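Local structure of Afp1 (Serratia entomophila, 6RBN) at residues V21-E26 and K92-S97; V108-S113 and V144-A149. The protein probably forms the inner tube of the anti-feeding prophage, a contractile injection system built like a phage tail. All coordinates share one frame; numbering follows the deposited sequence.

Contact 1 (V21-E26 and K92-S97)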
# COMPACT_ATOMS: atom_id res chain seq x y z
N VAL A 21 -14.23 41.96 -21.30
CA VAL A 21 -13.50 43.23 -21.27
C VAL A 21 -13.80 43.94 -22.58
O VAL A 21 -13.29 43.56 -23.64
CB VAL A 21 -12.00 43.03 -21.08
CG1 VAL A 21 -11.28 44.36 -21.14
CG2 VAL A 21 -11.71 42.36 -19.75
N THR A 22 -14.64 44.97 -22.51
CA THR A 22 -14.91 45.83 -23.66
C THR A 22 -13.89 46.96 -23.64
O THR A 22 -13.95 47.84 -22.78
CB THR A 22 -16.33 46.37 -23.62
OG1 THR A 22 -17.26 45.28 -23.61
CG2 THR A 22 -16.59 47.23 -24.83
N LEU A 23 -12.95 46.93 -24.58
CA LEU A 23 -11.80 47.82 -24.59
C LEU A 23 -12.04 48.85 -25.69
O LEU A 23 -11.72 48.63 -26.86
CB LEU A 23 -10.52 47.02 -24.79
CG LEU A 23 -9.16 47.68 -24.61
CD1 LEU A 23 -8.22 46.70 -23.95
CD2 LEU A 23 -8.58 48.11 -25.94
N GLY A 24 -12.62 49.99 -25.31
CA GLY A 24 -12.94 51.02 -26.27
C GLY A 24 -14.27 50.75 -26.95
O GLY A 24 -15.33 50.99 -26.37
N ASP A 25 -14.21 50.25 -28.18
CA ASP A 25 -15.41 49.87 -28.92
C ASP A 25 -15.41 48.40 -29.29
O ASP A 25 -16.33 47.95 -29.98
CB ASP A 25 -15.56 50.73 -30.18
CG ASP A 25 -15.93 52.17 -29.86
OD1 ASP A 25 -16.61 52.40 -28.83
OD2 ASP A 25 -15.53 53.07 -30.62
N GLU A 26 -14.42 47.64 -28.86
CA GLU A 26 -14.30 46.23 -29.19
C GLU A 26 -14.09 45.43 -27.92
O GLU A 26 -13.56 45.93 -26.93
CB GLU A 26 -13.13 45.97 -30.15
CG GLU A 26 -13.29 46.60 -31.52
CD GLU A 26 -12.10 46.35 -32.41
OE1 GLU A 26 -11.10 45.78 -31.92
OE2 GLU A 26 -12.15 46.73 -33.60
N LYS A 92 -8.91 55.26 -24.23
CA LYS A 92 -10.07 54.41 -24.37
C LYS A 92 -10.73 54.21 -23.02
O LYS A 92 -10.10 54.38 -21.97
CB LYS A 92 -9.69 53.05 -24.96
CG LYS A 92 -9.26 53.08 -26.40
CD LYS A 92 -8.88 51.70 -26.87
CE LYS A 92 -8.64 51.65 -28.36
NZ LYS A 92 -7.47 52.45 -28.78
N ASP A 93 -12.01 53.85 -23.05
CA ASP A 93 -12.76 53.53 -21.85
C ASP A 93 -12.96 52.02 -21.74
O ASP A 93 -13.41 51.38 -22.70
CB ASP A 93 -14.10 54.27 -21.83
CG ASP A 93 -14.84 54.19 -23.15
OD1 ASP A 93 -14.25 53.69 -24.13
OD2 ASP A 93 -16.00 54.64 -23.20
N ILE A 94 -12.63 51.46 -20.58
CA ILE A 94 -12.61 50.02 -20.36
C ILE A 94 -13.83 49.64 -19.53
O ILE A 94 -14.17 50.33 -18.56
CB ILE A 94 -11.32 49.59 -19.65
CG1 ILE A 94 -10.09 50.22 -20.30
CG2 ILE A 94 -11.17 48.08 -19.65
CD1 ILE A 94 -9.89 49.85 -21.73
N MET A 95 -14.49 48.55 -19.91
CA MET A 95 -15.56 47.98 -19.11
C MET A 95 -15.24 46.52 -18.83
O MET A 95 -15.04 45.75 -19.76
CB MET A 95 -16.91 48.07 -19.82
CG MET A 95 -18.06 47.66 -18.93
SD MET A 95 -19.58 47.52 -19.87
CE MET A 95 -19.76 49.21 -20.39
N ILE A 96 -15.20 46.15 -17.55
CA ILE A 96 -14.97 44.77 -17.15
C ILE A 96 -16.22 44.31 -16.42
O ILE A 96 -16.53 44.79 -15.33
CB ILE A 96 -13.73 44.63 -16.26
CG1 ILE A 96 -12.48 45.05 -17.04
CG2 ILE A 96 -13.57 43.20 -15.80
CD1 ILE A 96 -11.25 45.15 -16.20
N SER A 97 -16.94 43.36 -17.02
CA SER A 97 -18.26 42.96 -16.58
C SER A 97 -18.23 41.52 -16.08
O SER A 97 -17.87 40.62 -16.85
CB SER A 97 -19.27 43.08 -17.72
OG SER A 97 -19.34 44.39 -18.24

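Contact 2 (V108-S113 and V144-A149)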
# COMPACT_ATOMS: atom_id res chain seq x y z
N VAL A 108 -22.39 42.40 -12.51
CA VAL A 108 -21.80 43.61 -11.95
C VAL A 108 -20.65 44.00 -12.86
O VAL A 108 -19.81 43.16 -13.18
CB VAL A 108 -21.29 43.41 -10.50
CG1 VAL A 108 -20.53 44.63 -10.02
CG2 VAL A 108 -22.43 43.13 -9.53
N SER A 109 -20.60 45.26 -13.29
CA SER A 109 -19.53 45.69 -14.16
C SER A 109 -18.76 46.85 -13.54
O SER A 109 -19.28 47.60 -12.71
CB SER A 109 -20.05 46.09 -15.54
OG SER A 109 -20.85 47.24 -15.47
N TRP A 110 -17.51 46.98 -13.97
CA TRP A 110 -16.59 48.03 -13.53
C TRP A 110 -16.25 48.90 -14.73
O TRP A 110 -15.77 48.39 -15.75
CB TRP A 110 -15.32 47.42 -12.94
CG TRP A 110 -15.45 46.91 -11.55
CD1 TRP A 110 -15.06 47.54 -10.42
CD2 TRP A 110 -16.05 45.68 -11.15
NE1 TRP A 110 -15.35 46.77 -9.32
CE2 TRP A 110 -15.96 45.62 -9.74
CE3 TRP A 110 -16.63 44.61 -11.83
CZ2 TRP A 110 -16.45 44.54 -9.01
CZ3 TRP A 110 -17.11 43.55 -11.10
CH2 TRP A 110 -17.02 43.52 -9.71
N ASN A 111 -16.50 50.19 -14.61
CA ASN A 111 -16.24 51.13 -15.69
C ASN A 111 -14.96 51.90 -15.43
O ASN A 111 -14.67 52.29 -14.30
CB ASN A 111 -17.40 52.11 -15.86
CG ASN A 111 -18.68 51.42 -16.24
OD1 ASN A 111 -19.65 51.43 -15.49
ND2 ASN A 111 -18.69 50.80 -17.41
N VAL A 112 -14.19 52.12 -16.49
CA VAL A 112 -12.91 52.83 -16.45
C VAL A 112 -12.97 53.94 -17.48
O VAL A 112 -13.35 53.70 -18.63
CB VAL A 112 -11.74 51.87 -16.73
CG1 VAL A 112 -10.46 52.61 -16.83
CG2 VAL A 112 -11.65 50.81 -15.65
N SER A 113 -12.62 55.16 -17.08
CA SER A 113 -13.01 56.33 -17.86
C SER A 113 -12.06 56.62 -19.02
O SER A 113 -12.46 56.58 -20.19
CB SER A 113 -13.13 57.54 -16.95
OG SER A 113 -13.47 58.70 -17.69
N VAL A 144 -12.59 54.99 -11.53
CA VAL A 144 -13.19 53.67 -11.65
C VAL A 144 -14.56 53.73 -10.97
O VAL A 144 -14.65 54.05 -9.79
CB VAL A 144 -12.33 52.57 -11.00
CG1 VAL A 144 -13.09 51.26 -10.95
CG2 VAL A 144 -11.04 52.38 -11.75
N THR A 145 -15.61 53.44 -11.73
CA THR A 145 -16.96 53.40 -11.19
C THR A 145 -17.54 52.00 -11.34
O THR A 145 -17.09 51.21 -12.17
CB THR A 145 -17.87 54.43 -11.87
OG1 THR A 145 -17.95 54.15 -13.27
CG2 THR A 145 -17.35 55.84 -11.66
N ILE A 146 -18.54 51.71 -10.52
CA ILE A 146 -19.19 50.40 -10.48
C ILE A 146 -20.67 50.60 -10.71
O ILE A 146 -21.34 51.27 -9.91
CB ILE A 146 -18.96 49.70 -9.13
CG1 ILE A 146 -17.47 49.51 -8.85
CG2 ILE A 146 -19.67 48.37 -9.09
CD1 ILE A 146 -17.17 49.07 -7.45
N GLN A 147 -21.20 50.04 -11.80
CA GLN A 147 -22.64 49.96 -11.97
C GLN A 147 -23.08 48.52 -11.77
O GLN A 147 -22.40 47.58 -12.19
CB GLN A 147 -23.10 50.50 -13.33
CG GLN A 147 -22.66 49.74 -14.55
CD GLN A 147 -23.24 50.30 -15.82
OE1 GLN A 147 -24.00 51.26 -15.79
NE2 GLN A 147 -22.91 49.69 -16.94
N THR A 148 -24.21 48.35 -11.09
CA THR A 148 -24.69 47.05 -10.66
C THR A 148 -26.05 46.79 -11.30
O THR A 148 -27.06 47.33 -10.84
CB THR A 148 -24.80 46.98 -9.14
OG1 THR A 148 -25.73 47.96 -8.69
CG2 THR A 148 -23.45 47.24 -8.49
N ALA A 149 -26.06 45.97 -12.34
CA ALA A 149 -27.30 45.49 -12.93
C ALA A 149 -27.06 44.16 -13.62
O ALA A 149 -27.81 43.76 -14.50
CB ALA A 149 -27.86 46.51 -13.91

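Contact 1 (V21-E26 and K92-S97)
V21, T22 and L23 pair with I96, M95 and I94 as neighbouring antiparallel strands in the curled sheet of a gp19-like tube protein, and at G24 the first strand enters the type II' turn of a tight hairpin. The ladder is carried by T22 and M95, a hydrogen-bonded pair: T22 N reaches M95 O at 2.9 Å in the plane of that carbonyl, and M95 N returns to T22 O at 3.0 Å. G24 N adds a third bond to D93 O at 3.1 Å, approaching from above the carbonyl plane.

On the face bearing V21, L23, I94 and I96, branched side chains interlock. V21 forks between two isoleucines: its CG1, anti to the backbone N (chi1 177°), meets I94 CG2 at 4.0 Å, while CG2 lies alongside I96 CG1 at 3.9 Å. L23 runs beside I94 and in the same direction, and I94 CD1 fits against L23 CG at 3.7 Å. All four are buried: F30 spans V21 and L23, M77 adds to L23, and L36 and F125 of a second Afp1 subunit pack on I96. T22 and M95 leave by the opposite face, where R282 and A285 of the Afp2 chain, probably the sheath, pack against them.

At the turn, phi and psi of 83° and -102° call for glycine, and the bare backbone of G24 lets the aliphatic stem of K92 lie close over it, with K92 CB 4.0 Å from G24 CA, before the lysine makes a cation-pi contact with W80. Next to it, D93 OD1 comes up to G24 CA. Farther along the lysine, K92 CD presses against L23 CD2, 3.7 Å away.

Contact 2 (V108-S113 and V144-A149)
The backbones of S109-V112 and V144-T148 run antiparallel at 148°, their axes approaching to 4.6 Å. N111 N bonds to T145 O at 2.7 Å, and T145 N answers to N111 O at 3.0 Å. S109 N meets Q147 O almost end-on to the carbonyl, whereas the return bond from Q147 N to S109 O is weak. On the face of W110, I146 and V144, the indole lies alongside I146 and points the same way, W110 CD1 touching I146 CG1 at 3.5 Å. The same W110 CD1, at the ring's edge and near its plane, is 4.2 Å from V144 CG1, and V108 CG1 completes the row against I146 CG2.

The reverse face is polar. T145 OG1, placed between the backbone N and the carbonyl carbon (chi1 60°), sits against N111 CB. CG of Q147 takes the corresponding position, passing S109 OG and N111 OD1, and the chain then extends. The Q147 amide is gripped at both ends by Afp2, OE1 by K284 and NE2 by Q281 O of that chain.

This part of the gp19-like sheet therefore lies where tube subunits and the probable sheath chain meet: a second copy of Afp1 sets F125 edge-to-face with W110 and Y78 beside T145. Within the chain, strand 109-121 is held on both edges, W110 bonding I96 of strand 92-99 while S109 and N111 bond Q147 and T145 of strand 144-148.

Following the chain from the N terminus, strand 19-23 turns back through the short strand 26-27, and the fold then travels through strands 32-34, 38-46, 52-56 and 63-69 and helix 78-81 before strand 92-99 returns to close that excursion as contact 1. Contact 2 opens only afterwards: strand 109-121 leaves, the chain passes through strands 125-126 and 134-140, and strand 144-148 comes back to it near the C terminus. The two loops are therefore in series, neither nested nor crossed. What joins them is the pairing of strands 92-99 and 109-121, where I96 O probably bonds W110 N, placing all four strands side by side in one sheet.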